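Local coordinates for DUF4627 domain-containing protein (PDB 3SEE), which is of unknown function but has a galactose-binding-domain-like fold and probably binds sugars, at residues 26-31 with 35-40; 50-55 with 211-216; 146-151 with 204-209; 171-176 with 182-187. All blocks are in the same frame, centred on the assembly; numbering follows the deposited sequence.

Overall arrangement
Four contacts sample a single domain built on two beta sheets, the layout of galactose-binding-like domains. Interaction 1 comes first along the chain, beside strand 36-40 of the six-stranded mixed sheet, which interaction 3 also reaches through strand 149-152; their centres lie about 18 Å apart. Interactions 2 and 4 lie toward the two edges of the eight-stranded antiparallel sheet, strands 48-53 and 186-188, with centres about 33 Å apart. Interactions 3 and 4 both fall between the segments of interaction 2, and touch where Gln148 OE1 packs on Ile175 CD1, bringing the approach to strand 149-152 against the loop after strand 170-172. The contacts thus tie together both sheets of one domain, and none is tied to a known sugar site.

Interaction 1. Residues 26-31 with 35-40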
loop_
_atom_site.group_PDB
_atom_site.type_symbol
_atom_site.label_atom_id
_atom_site.label_comp_id
_atom_site.label_asym_id
_atom_site.label_seq_id
_atom_site.Cartn_x
_atom_site.Cartn_y
_atom_site.Cartn_z
ATOM N N THR A 26 -8.135 10.527 8.869
ATOM C CA THR A 26 -9.028 10.724 7.742
ATOM C C THR A 26 -8.287 11.090 6.468
ATOM O O THR A 26 -8.862 11.044 5.398
ATOM C CB THR A 26 -10.081 11.776 8.061
ATOM O OG1 THR A 26 -9.407 12.984 8.362
ATOM C CG2 THR A 26 -10.975 11.321 9.226
ATOM N N ASN A 27 -7.017 11.441 6.593
ATOM C CA ASN A 27 -6.156 11.691 5.424
ATOM C C ASN A 27 -4.728 11.411 5.863
ATOM O O ASN A 27 -4.334 11.824 6.967
ATOM C CB ASN A 27 -6.300 13.137 4.919
ATOM C CG ASN A 27 -5.592 13.389 3.601
ATOM O OD1 ASN A 27 -4.365 13.355 3.529
ATOM N ND2 ASN A 27 -6.366 13.676 2.548
ATOM N N PRO A 28 -3.939 10.729 5.016
ATOM C CA PRO A 28 -2.537 10.464 5.352
ATOM C C PRO A 28 -1.728 11.714 5.717
ATOM O O PRO A 28 -0.758 11.621 6.442
ATOM C CB PRO A 28 -2.000 9.794 4.078
ATOM C CG PRO A 28 -3.196 9.092 3.523
ATOM C CD PRO A 28 -4.319 10.047 3.755
ATOM N N SER A 29 -2.116 12.888 5.213
ATOM C CA SER A 29 -1.401 14.122 5.547
ATOM C C SER A 29 -1.413 14.419 7.046
ATOM O O SER A 29 -0.524 15.133 7.529
ATOM C CB SER A 29 -1.966 15.326 4.787
ATOM O OG SER A 29 -1.829 15.166 3.385
ATOM N N LYS A 30 -2.362 13.845 7.770
ATOM C CA LYS A 30 -2.451 14.040 9.219
ATOM C C LYS A 30 -1.798 12.943 10.019
ATOM O O LYS A 30 -1.756 13.034 11.234
ATOM C CB LYS A 30 -3.926 14.121 9.621
ATOM C CG LYS A 30 -4.692 15.264 8.968
ATOM C CD LYS A 30 -6.202 15.082 9.233
ATOM C CE LYS A 30 -7.068 16.032 8.470
ATOM N NZ LYS A 30 -6.838 17.389 8.971
ATOM N N ALA A 31 -1.273 11.917 9.356
ATOM C CA ALA A 31 -0.668 10.807 10.074
ATOM C C ALA A 31 0.698 11.183 10.639
ATOM O O ALA A 31 1.472 11.867 9.983
ATOM C CB ALA A 31 -0.506 9.612 9.150
ATOM N N GLU A 35 4.792 5.415 12.353
ATOM C CA GLU A 35 3.763 4.693 13.086
ATOM C C GLU A 35 2.864 4.119 12.011
ATOM O O GLU A 35 2.864 4.639 10.893
ATOM C CB GLU A 35 2.970 5.668 13.947
ATOM C CG GLU A 35 3.814 6.331 15.012
ATOM C CD GLU A 35 3.017 7.013 16.083
ATOM O OE1 GLU A 35 1.758 7.035 16.004
ATOM O OE2 GLU A 35 3.678 7.543 17.011
ATOM N N TRP A 36 2.107 3.065 12.323
ATOM C CA TRP A 36 1.014 2.656 11.461
ATOM C C TRP A 36 -0.214 3.525 11.686
ATOM O O TRP A 36 -0.489 3.962 12.801
ATOM C CB TRP A 36 0.647 1.199 11.722
ATOM C CG TRP A 36 1.718 0.251 11.355
ATOM C CD1 TRP A 36 2.568 -0.388 12.205
ATOM C CD2 TRP A 36 2.058 -0.203 10.034
ATOM N NE1 TRP A 36 3.420 -1.197 11.503
ATOM C CE2 TRP A 36 3.137 -1.098 10.168
ATOM C CE3 TRP A 36 1.592 0.101 8.748
ATOM C CZ2 TRP A 36 3.712 -1.725 9.069
ATOM C CZ3 TRP A 36 2.166 -0.533 7.675
ATOM C CH2 TRP A 36 3.226 -1.420 7.843
ATOM N N PHE A 37 -0.965 3.738 10.618
ATOM C CA PHE A 37 -2.272 4.346 10.701
ATOM C C PHE A 37 -3.298 3.516 9.962
ATOM O O PHE A 37 -2.971 2.771 9.032
ATOM C CB PHE A 37 -2.264 5.809 10.217
ATOM C CG PHE A 37 -1.924 5.996 8.771
ATOM C CD1 PHE A 37 -2.893 5.901 7.804
ATOM C CD2 PHE A 37 -0.644 6.315 8.381
ATOM C CE1 PHE A 37 -2.579 6.125 6.458
ATOM C CE2 PHE A 37 -0.331 6.536 7.052
ATOM C CZ PHE A 37 -1.303 6.458 6.095
ATOM N N ILE A 38 -4.541 3.667 10.384
ATOM C CA ILE A 38 -5.684 3.054 9.745
ATOM C C ILE A 38 -6.420 4.093 8.936
ATOM O O ILE A 38 -6.838 5.126 9.474
ATOM C CB ILE A 38 -6.624 2.423 10.775
ATOM C CG1 ILE A 38 -5.892 1.328 11.544
ATOM C CG2 ILE A 38 -7.892 1.918 10.087
ATOM C CD1 ILE A 38 -6.587 0.921 12.855
HETATM N N MSE A 39 -6.540 3.867 7.630
HETATM C CA MSE A 39 -7.442 4.638 6.775
HETATM C C MSE A 39 -8.679 3.801 6.513
HETATM O O MSE A 39 -8.586 2.688 5.996
HETATM C CB MSE A 39 -6.783 5.020 5.445
HETATM C CG MSE A 39 -6.164 6.402 5.461
HETATM SE SE MSE A 39 -7.426 7.854 5.349
HETATM C CE MSE A 39 -7.700 7.729 3.479
ATOM N N ASN A 40 -9.842 4.322 6.899
ATOM C CA ASN A 40 -11.113 3.703 6.573
ATOM C C ASN A 40 -12.125 4.805 6.384
ATOM O O ASN A 40 -12.846 5.202 7.315
ATOM C CB ASN A 40 -11.556 2.710 7.652
ATOM C CG ASN A 40 -12.805 1.976 7.289
ATOM O OD1 ASN A 40 -13.425 2.238 6.249
ATOM N ND2 ASN A 40 -13.206 1.057 8.169
#
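The ring of Phe37 and the selenium end of Met39 (a selenomethionine) reach from strand 36-40 into the turn that precedes it. Packing is closest at Ala31, whose CB sits 3.4 Å from Phe37 CD2 and also touches CE2, meeting the ring obliquely. At the far end of the same ring, Phe37 CZ lies 4.0 Å from Pro28 CB, with Pro28 CG close behind. The ring's CG is held between the backbone N and the carbonyl carbon (chi1 64°), and this rotation lays the ring across the turn from Ala31 to Pro28. Met39 takes the next place on that side of the strand: its chain bends at both chi2 and chi3, and in the conformer described SE lies 3.5 Å from Thr26 O and CE 4.1 Å from Pro28 CD. The turn is a 3-10 segment, 28-30, entered through an Asx turn in which Asn27 OD1 accepts from Ser29 N at 2.8 Å, in the carbonyl plane and on a lone pair. On the mixed sheet, strand 36-40 runs between strands 24-25 and 79-85, and Phe80 of the latter packs on both Phe37 and Met39. The outer side is looser: at Thr26, which is exposed, and at Asn27 the bond to CB leads away from the strand. Arg84 NH1 donates to the carbonyl oxygens of Ser29 and Ala31.

Interaction 2. Residues 50-55 with 211-216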
loop_
_atom_site.group_PDB
_atom_site.type_symbol
_atom_site.label_atom_id
_atom_site.label_comp_id
_atom_site.label_asym_id
_atom_site.label_seq_id
_atom_site.Cartn_x
_atom_site.Cartn_y
_atom_site.Cartn_z
ATOM N N ALA A 50 -8.289 -3.591 11.864
ATOM C CA ALA A 50 -8.000 -3.603 13.279
ATOM C C ALA A 50 -6.816 -4.492 13.598
ATOM O O ALA A 50 -6.533 -5.470 12.892
ATOM C CB ALA A 50 -9.223 -4.067 14.109
ATOM N N TRP A 51 -6.161 -4.168 14.708
ATOM C CA TRP A 51 -5.078 -4.963 15.273
ATOM C C TRP A 51 -5.624 -6.203 15.947
ATOM O O TRP A 51 -6.729 -6.197 16.492
ATOM C CB TRP A 51 -4.336 -4.109 16.295
ATOM C CG TRP A 51 -3.156 -4.716 16.935
ATOM C CD1 TRP A 51 -1.883 -4.728 16.462
ATOM C CD2 TRP A 51 -3.106 -5.325 18.229
ATOM N NE1 TRP A 51 -1.048 -5.350 17.346
ATOM C CE2 TRP A 51 -1.772 -5.706 18.452
ATOM C CE3 TRP A 51 -4.057 -5.588 19.217
ATOM C CZ2 TRP A 51 -1.362 -6.312 19.644
ATOM C CZ3 TRP A 51 -3.635 -6.202 20.405
ATOM C CH2 TRP A 51 -2.314 -6.553 20.596
ATOM N N GLU A 52 -4.861 -7.279 15.912
ATOM C CA GLU A 52 -5.250 -8.530 16.550
ATOM C C GLU A 52 -4.030 -9.308 17.007
ATOM O O GLU A 52 -2.941 -9.184 16.440
ATOM C CB GLU A 52 -6.016 -9.412 15.572
ATOM C CG GLU A 52 -5.147 -9.839 14.390
ATOM C CD GLU A 52 -5.809 -10.805 13.439
ATOM O OE1 GLU A 52 -6.887 -11.346 13.727
ATOM O OE2 GLU A 52 -5.193 -11.065 12.389
ATOM N N GLN A 53 -4.240 -10.158 18.004
ATOM C CA GLN A 53 -3.296 -11.208 18.345
ATOM C C GLN A 53 -3.842 -12.500 17.729
ATOM O O GLN A 53 -5.013 -12.855 17.917
ATOM C CB GLN A 53 -3.110 -11.282 19.841
ATOM C CG GLN A 53 -2.490 -9.980 20.320
ATOM C CD GLN A 53 -1.854 -10.101 21.638
ATOM O OE1 GLN A 53 -2.539 -10.163 22.641
ATOM N NE2 GLN A 53 -0.517 -10.123 21.661
ATOM N N THR A 54 -3.000 -13.181 16.959
ATOM C CA THR A 54 -3.438 -14.214 16.046
ATOM C C THR A 54 -3.485 -15.619 16.647
ATOM O O THR A 54 -4.173 -16.505 16.123
ATOM C CB THR A 54 -2.470 -14.295 14.879
ATOM O OG1 THR A 54 -1.193 -14.649 15.422
ATOM C CG2 THR A 54 -2.356 -12.953 14.096
ATOM N N GLY A 55 -2.700 -15.851 17.697
ATOM C CA GLY A 55 -2.489 -17.202 18.203
ATOM C C GLY A 55 -1.417 -17.995 17.465
ATOM O O GLY A 55 -1.107 -19.119 17.871
ATOM N N VAL A 211 -11.100 -11.374 3.640
ATOM C CA VAL A 211 -10.495 -11.057 4.907
ATOM C C VAL A 211 -9.017 -11.378 4.772
ATOM O O VAL A 211 -8.647 -12.536 4.500
ATOM C CB VAL A 211 -11.104 -11.863 6.079
ATOM C CG1 VAL A 211 -10.386 -11.497 7.392
ATOM C CG2 VAL A 211 -12.625 -11.653 6.181
ATOM N N VAL A 212 -8.170 -10.359 4.931
ATOM C CA VAL A 212 -6.712 -10.497 4.806
ATOM C C VAL A 212 -6.053 -10.020 6.093
ATOM O O VAL A 212 -6.403 -8.952 6.608
ATOM C CB VAL A 212 -6.186 -9.700 3.575
ATOM C CG1 VAL A 212 -4.679 -9.782 3.453
ATOM C CG2 VAL A 212 -6.859 -10.182 2.276
ATOM N N GLU A 213 -5.105 -10.791 6.586
ATOM C CA GLU A 213 -4.293 -10.426 7.745
ATOM C C GLU A 213 -2.855 -10.194 7.299
ATOM O O GLU A 213 -2.366 -10.881 6.403
ATOM C CB GLU A 213 -4.379 -11.529 8.777
ATOM C CG GLU A 213 -5.784 -11.749 9.284
ATOM C CD GLU A 213 -5.924 -13.058 10.010
ATOM O OE1 GLU A 213 -5.682 -13.113 11.220
ATOM O OE2 GLU A 213 -6.265 -14.068 9.347
ATOM N N ILE A 214 -2.223 -9.198 7.915
ATOM C CA ILE A 214 -0.919 -8.702 7.515
ATOM C C ILE A 214 0.016 -8.695 8.711
ATOM O O ILE A 214 -0.354 -8.212 9.787
ATOM C CB ILE A 214 -1.070 -7.249 6.991
ATOM C CG1 ILE A 214 -1.850 -7.237 5.675
ATOM C CG2 ILE A 214 0.296 -6.558 6.822
ATOM C CD1 ILE A 214 -2.743 -6.056 5.543
ATOM N N SER A 215 1.229 -9.198 8.522
ATOM C CA SER A 215 2.218 -9.145 9.579
ATOM C C SER A 215 3.648 -9.064 9.029
ATOM O O SER A 215 3.882 -9.413 7.879
ATOM C CB SER A 215 2.073 -10.335 10.539
ATOM O OG SER A 215 2.819 -10.109 11.731
ATOM N N ASP A 216 4.592 -8.583 9.844
ATOM C CA ASP A 216 6.039 -8.645 9.602
ATOM C C ASP A 216 6.436 -7.968 8.294
ATOM O O ASP A 216 6.831 -8.588 7.298
ATOM C CB ASP A 216 6.552 -10.066 9.663
ATOM C CG ASP A 216 8.058 -10.128 9.599
ATOM O OD1 ASP A 216 8.698 -9.137 10.054
ATOM O OD2 ASP A 216 8.567 -11.162 9.099
#
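Two carboxylates meet between these strands: Glu52 OE2 and Glu213 OE1 lie only 2.4 Å apart. Oxygens this close suggest that one acid group keeps a proton and shares it, although Glu52 is modelled in two conformers and the exact spacing deserves caution. Both side chains are extended beyond CG and cross at about a right angle, with the carboxylate planes turned 58° from one another. The approach is lopsided, since Glu213 OE1 is the atom of that residue nearest to both carboxylate oxygens of Glu52, standing 3.3 Å from Glu52 OE1. Glu52 OE2 also comes to 3.2 Å from Glu213 CG, alongside the aliphatic part of that chain. Thr54 CG2 makes a looser approach, 4.4 Å from Glu213 OE1. Glu52 and Glu213 stand on the eight-stranded antiparallel sheet, where strand 61-66 runs between 48-53 and 211-221; the acids therefore reach over the middle strand, and their CA atoms are 9.1 Å apart. Backbone bonds from Glu52 to Ala62 and from Val212 to Ile65 tie both strands to that intervening one. Farther out, weak, long ion pairs join Glu52 OE1 to Lys64 and Glu213 OE2 to Lys101, and these lysines would be expected to ease the negative charge. Trp159 packs on Glu213, while Thr54 OG1 hydrogen-bonds to Tyr59 O, and Ala62 touches the side chain of Thr54.

Interaction 3. Residues 146-151 with 204-209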
loop_
_atom_site.group_PDB
_atom_site.type_symbol
_atom_site.label_atom_id
_atom_site.label_comp_id
_atom_site.label_asym_id
_atom_site.label_seq_id
_atom_site.Cartn_x
_atom_site.Cartn_y
_atom_site.Cartn_z
ATOM N N GLY A 146 0.848 0.822 -12.955
ATOM C CA GLY A 146 2.269 0.978 -12.763
ATOM C C GLY A 146 2.659 1.273 -11.319
ATOM O O GLY A 146 3.844 1.270 -10.993
ATOM N N ALA A 147 1.666 1.578 -10.492
ATOM C CA ALA A 147 1.842 1.975 -9.098
ATOM C C ALA A 147 1.481 0.880 -8.109
ATOM O O ALA A 147 2.224 0.588 -7.182
ATOM C CB ALA A 147 0.992 3.236 -8.793
ATOM N N GLN A 148 0.310 0.292 -8.323
ATOM C CA GLN A 148 -0.195 -0.710 -7.402
ATOM C C GLN A 148 0.227 -2.105 -7.854
ATOM O O GLN A 148 0.144 -2.449 -9.034
ATOM C CB GLN A 148 -1.716 -0.661 -7.345
ATOM C CG GLN A 148 -2.334 -1.644 -6.357
ATOM C CD GLN A 148 -3.772 -1.354 -6.015
ATOM O OE1 GLN A 148 -4.154 -0.187 -5.834
ATOM N NE2 GLN A 148 -4.591 -2.397 -5.909
ATOM N N TYR A 149 0.729 -2.858 -6.879
ATOM C CA TYR A 149 1.076 -4.259 -7.024
ATOM C C TYR A 149 0.006 -5.091 -6.340
ATOM O O TYR A 149 -0.385 -4.781 -5.222
ATOM C CB TYR A 149 2.423 -4.522 -6.328
ATOM C CG TYR A 149 2.806 -5.961 -6.211
ATOM C CD1 TYR A 149 3.259 -6.674 -7.326
ATOM C CD2 TYR A 149 2.705 -6.648 -5.012
ATOM C CE1 TYR A 149 3.614 -8.011 -7.245
ATOM C CE2 TYR A 149 3.061 -7.990 -4.913
ATOM C CZ TYR A 149 3.506 -8.662 -6.024
ATOM O OH TYR A 149 3.850 -9.995 -5.905
ATOM N N ASN A 150 -0.439 -6.135 -7.013
ATOM C CA ASN A 150 -1.417 -7.082 -6.474
ATOM C C ASN A 150 -0.834 -8.471 -6.482
ATOM O O ASN A 150 -0.184 -8.844 -7.458
ATOM C CB ASN A 150 -2.694 -7.085 -7.332
ATOM C CG ASN A 150 -3.272 -5.707 -7.503
ATOM O OD1 ASN A 150 -3.604 -5.035 -6.528
ATOM N ND2 ASN A 150 -3.416 -5.265 -8.738
ATOM N N PHE A 151 -1.096 -9.244 -5.437
ATOM C CA PHE A 151 -0.637 -10.626 -5.363
ATOM C C PHE A 151 -1.755 -11.509 -4.843
ATOM O O PHE A 151 -2.289 -11.260 -3.768
ATOM C CB PHE A 151 0.573 -10.715 -4.435
ATOM C CG PHE A 151 1.191 -12.090 -4.387
ATOM C CD1 PHE A 151 1.744 -12.671 -5.521
ATOM C CD2 PHE A 151 1.168 -12.824 -3.224
ATOM C CE1 PHE A 151 2.279 -13.936 -5.482
ATOM C CE2 PHE A 151 1.752 -14.093 -3.181
ATOM C CZ PHE A 151 2.285 -14.645 -4.314
ATOM N N LEU A 204 -3.290 -2.994 1.183
ATOM C CA LEU A 204 -4.728 -3.067 0.955
ATOM C C LEU A 204 -5.161 -4.456 0.642
ATOM O O LEU A 204 -4.393 -5.245 0.085
ATOM C CB LEU A 204 -5.127 -2.306 -0.307
ATOM C CG LEU A 204 -4.582 -0.905 -0.416
ATOM C CD1 LEU A 204 -3.295 -0.845 -1.224
ATOM C CD2 LEU A 204 -5.637 0.021 -1.019
ATOM N N GLY A 205 -6.418 -4.747 0.929
ATOM C CA GLY A 205 -7.093 -5.960 0.445
ATOM C C GLY A 205 -8.496 -5.549 0.058
ATOM O O GLY A 205 -9.350 -5.378 0.920
ATOM N N GLN A 206 -8.702 -5.261 -1.215
ATOM C CA GLN A 206 -9.894 -4.561 -1.673
ATOM C C GLN A 206 -11.073 -5.455 -1.991
ATOM O O GLN A 206 -12.189 -4.961 -2.109
ATOM C CB GLN A 206 -9.576 -3.746 -2.916
ATOM C CG GLN A 206 -8.561 -2.642 -2.688
ATOM C CD GLN A 206 -8.060 -2.074 -3.992
ATOM O OE1 GLN A 206 -7.150 -2.639 -4.598
ATOM N NE2 GLN A 206 -8.686 -1.006 -4.481
ATOM N N ASN A 207 -10.870 -6.755 -2.158
ATOM C CA ASN A 207 -11.962 -7.570 -2.664
ATOM C C ASN A 207 -13.121 -7.652 -1.686
ATOM O O ASN A 207 -12.942 -7.942 -0.519
ATOM C CB ASN A 207 -11.494 -8.983 -3.030
ATOM C CG ASN A 207 -10.902 -9.045 -4.422
ATOM O OD1 ASN A 207 -10.425 -8.032 -4.955
ATOM N ND2 ASN A 207 -10.872 -10.252 -5.001
ATOM N N LYS A 208 -14.328 -7.480 -2.219
ATOM C CA LYS A 208 -15.588 -7.634 -1.499
ATOM C C LYS A 208 -15.594 -8.981 -0.774
ATOM O O LYS A 208 -15.274 -10.004 -1.388
ATOM C CB LYS A 208 -16.733 -7.563 -2.533
ATOM C CG LYS A 208 -18.142 -7.765 -1.992
ATOM C CD LYS A 208 -19.134 -7.863 -3.124
ATOM N N GLY A 209 -15.949 -9.005 0.502
ATOM C CA GLY A 209 -16.119 -10.247 1.232
ATOM C C GLY A 209 -14.863 -10.910 1.721
ATOM O O GLY A 209 -14.953 -11.870 2.498
#
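The side-chain amides of Gln148 and Gln206 are joined by one hydrogen bond, Gln148 NE2 to Gln206 OE1 at 2.9 Å, with their planes 55° apart. Gln206 OE1 lies close to the amide plane of Gln148, whereas NE2 approaches that oxygen tilted 25° from the carbonyl plane of Gln206. The bond is consequently somewhat bent, with an N-H...O angle of 152°. A second acceptor stands at the same nitrogen: Asn150 OD1 is also 2.9 Å from Gln148 NE2, in plane with both groups and on a lone pair of the Asn150 carbonyl. Two acceptors thus grip NE2 and fix which way the Gln148 amide is flipped. Its CG lies anti to the backbone N, and the chain continues extended, reaching the loop. Gln206 is held in turn through the other arm of its amide, where NE2 donates to Thr74 O. Asn150 OD1 is likewise shared with Ser110 OG, a second-shell partner that steadies it. Trp76 packs against both glutamines, and Gln148 also touches Tyr112 and Ile175. This polar bridge sits at the surface of the mixed sheet. Gln148 immediately precedes edge strand 149-152, and Gln206 lies in the loop from strand 199-204 to strand 211-221; strand 108-115 runs between strands 149-152 and 199-204, so the amide pair spans it close to the start of that loop.

Interaction 4. Residues 171-176 with 182-187; sequences VVNAIS and PALEVS
Asn173 carries much of this contact with 182-187 on its side chain. Its CB lies 4.0 Å from Glu185 O, the oxygen that also accepts from Asn173 N. With CG placed between the backbone N and the carbonyl carbon (chi1 73°), the amide turns across to the loop leading into strand 186-188. There Asn173 OD1 accepts from Glu185 N at 2.9 Å, the donor sitting above the carbonyl plane rather than on a lone pair. Asn173 ND2 reaches Ala183 O at 3.0 Å in an almost straight bond, 177° at the hydrogen and in the amide plane. The side chain thus continues, past the end of the strand, the ladder begun by Val171 and Ser187, an antiparallel hydrogen-bonded pair. Next along, between that pair and Asn173, Val172 faces Val186 in a non-hydrogen-bonded pair, and Val172 CG2 packs 4.0 Å from Leu184 CD2 and 4.2 Å from Val186 CG2. On the other face, Val171 CG2 lies beside Ser187 OG. The two short strands close the eight-stranded sheet: 186-188 is its outermost strand, and 170-172 runs between it and strand 130-133, whose Phe130 packs on Val172 and bonds to its backbone.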
loop_
_atom_site.group_PDB
_atom_site.type_symbol
_atom_site.label_atom_id
_atom_site.label_comp_id
_atom_site.label_asym_id
_atom_site.label_seq_id
_atom_site.Cartn_x
_atom_site.Cartn_y
_atom_site.Cartn_z
ATOM N N VAL A 171 8.763 7.575 -11.018
ATOM C CA VAL A 171 7.420 7.828 -10.545
ATOM C C VAL A 171 6.430 7.689 -11.689
ATOM O O VAL A 171 6.776 7.867 -12.865
ATOM C CB VAL A 171 7.275 9.201 -9.841
ATOM C CG1 VAL A 171 7.993 9.216 -8.494
ATOM C CG2 VAL A 171 7.780 10.346 -10.753
ATOM N N VAL A 172 5.195 7.387 -11.323
ATOM C CA VAL A 172 4.080 7.369 -12.238
ATOM C C VAL A 172 2.997 8.335 -11.710
ATOM O O VAL A 172 2.812 8.480 -10.501
ATOM C CB VAL A 172 3.635 5.897 -12.489
ATOM C CG1 VAL A 172 3.209 5.177 -11.215
ATOM C CG2 VAL A 172 2.590 5.785 -13.574
ATOM N N ASN A 173 2.314 9.019 -12.621
ATOM C CA ASN A 173 1.393 10.083 -12.293
ATOM C C ASN A 173 -0.056 9.622 -12.175
ATOM O O ASN A 173 -0.968 10.440 -12.145
ATOM C CB ASN A 173 1.514 11.231 -13.312
ATOM C CG ASN A 173 0.918 10.858 -14.641
ATOM O OD1 ASN A 173 0.629 9.683 -14.878
ATOM N ND2 ASN A 173 0.730 11.827 -15.524
ATOM N N ALA A 174 -0.274 8.313 -12.034
ATOM C CA ALA A 174 -1.625 7.771 -11.882
ATOM C C ALA A 174 -1.524 6.336 -11.437
ATOM O O ALA A 174 -0.506 5.680 -11.643
ATOM C CB ALA A 174 -2.424 7.878 -13.192
ATOM N N ILE A 175 -2.605 5.848 -10.840
ATOM C CA ILE A 175 -2.725 4.457 -10.465
ATOM C C ILE A 175 -3.393 3.617 -11.552
ATOM O O ILE A 175 -3.359 2.389 -11.526
ATOM C CB ILE A 175 -3.488 4.334 -9.118
ATOM C CG1 ILE A 175 -3.198 3.020 -8.393
ATOM C CG2 ILE A 175 -4.983 4.545 -9.322
ATOM C CD1 ILE A 175 -3.658 3.003 -6.929
ATOM N N SER A 176 -3.974 4.301 -12.531
ATOM C CA SER A 176 -4.722 3.659 -13.592
ATOM C C SER A 176 -3.802 2.999 -14.625
ATOM O O SER A 176 -2.608 3.272 -14.700
ATOM C CB SER A 176 -5.623 4.689 -14.268
ATOM O OG SER A 176 -4.899 5.857 -14.596
ATOM N N PRO A 182 -4.704 8.025 -21.394
ATOM C CA PRO A 182 -3.713 8.604 -22.312
ATOM C C PRO A 182 -2.805 9.653 -21.713
ATOM O O PRO A 182 -1.826 10.051 -22.331
ATOM C CB PRO A 182 -4.570 9.220 -23.421
ATOM C CG PRO A 182 -5.830 8.418 -23.417
ATOM C CD PRO A 182 -6.068 8.083 -21.948
ATOM N N ALA A 183 -3.124 10.110 -20.504
ATOM C CA ALA A 183 -2.302 11.077 -19.771
ATOM C C ALA A 183 -1.286 10.428 -18.831
ATOM O O ALA A 183 -0.511 11.129 -18.188
ATOM C CB ALA A 183 -3.202 12.043 -18.968
ATOM N N LEU A 184 -1.251 9.102 -18.754
ATOM C CA LEU A 184 -0.326 8.422 -17.846
ATOM C C LEU A 184 1.110 8.694 -18.299
ATOM O O LEU A 184 1.439 8.556 -19.489
ATOM C CB LEU A 184 -0.603 6.910 -17.804
ATOM C CG LEU A 184 0.261 6.087 -16.840
ATOM C CD1 LEU A 184 -0.537 4.879 -16.326
ATOM C CD2 LEU A 184 1.581 5.627 -17.454
ATOM N N GLU A 185 1.971 9.041 -17.345
ATOM C CA GLU A 185 3.380 9.302 -17.565
ATOM C C GLU A 185 4.227 8.656 -16.495
ATOM O O GLU A 185 3.945 8.799 -15.311
ATOM C CB GLU A 185 3.662 10.807 -17.525
ATOM C CG GLU A 185 2.977 11.641 -18.583
ATOM C CD GLU A 185 3.366 13.108 -18.566
ATOM O OE1 GLU A 185 4.305 13.496 -17.844
ATOM O OE2 GLU A 185 2.727 13.894 -19.316
ATOM N N VAL A 186 5.281 7.980 -16.940
ATOM C CA VAL A 186 6.364 7.507 -16.106
ATOM C C VAL A 186 7.506 8.481 -16.306
ATOM O O VAL A 186 7.823 8.835 -17.454
ATOM C CB VAL A 186 6.790 6.093 -16.507
ATOM C CG1 VAL A 186 8.008 5.658 -15.714
ATOM C CG2 VAL A 186 5.631 5.087 -16.313
ATOM N N SER A 187 8.134 8.912 -15.232
ATOM C CA SER A 187 9.261 9.828 -15.311
ATOM C C SER A 187 10.315 9.508 -14.265
ATOM O O SER A 187 10.047 8.866 -13.239
ATOM C CB SER A 187 8.761 11.265 -15.203
ATOM O OG SER A 187 8.131 11.470 -13.952
#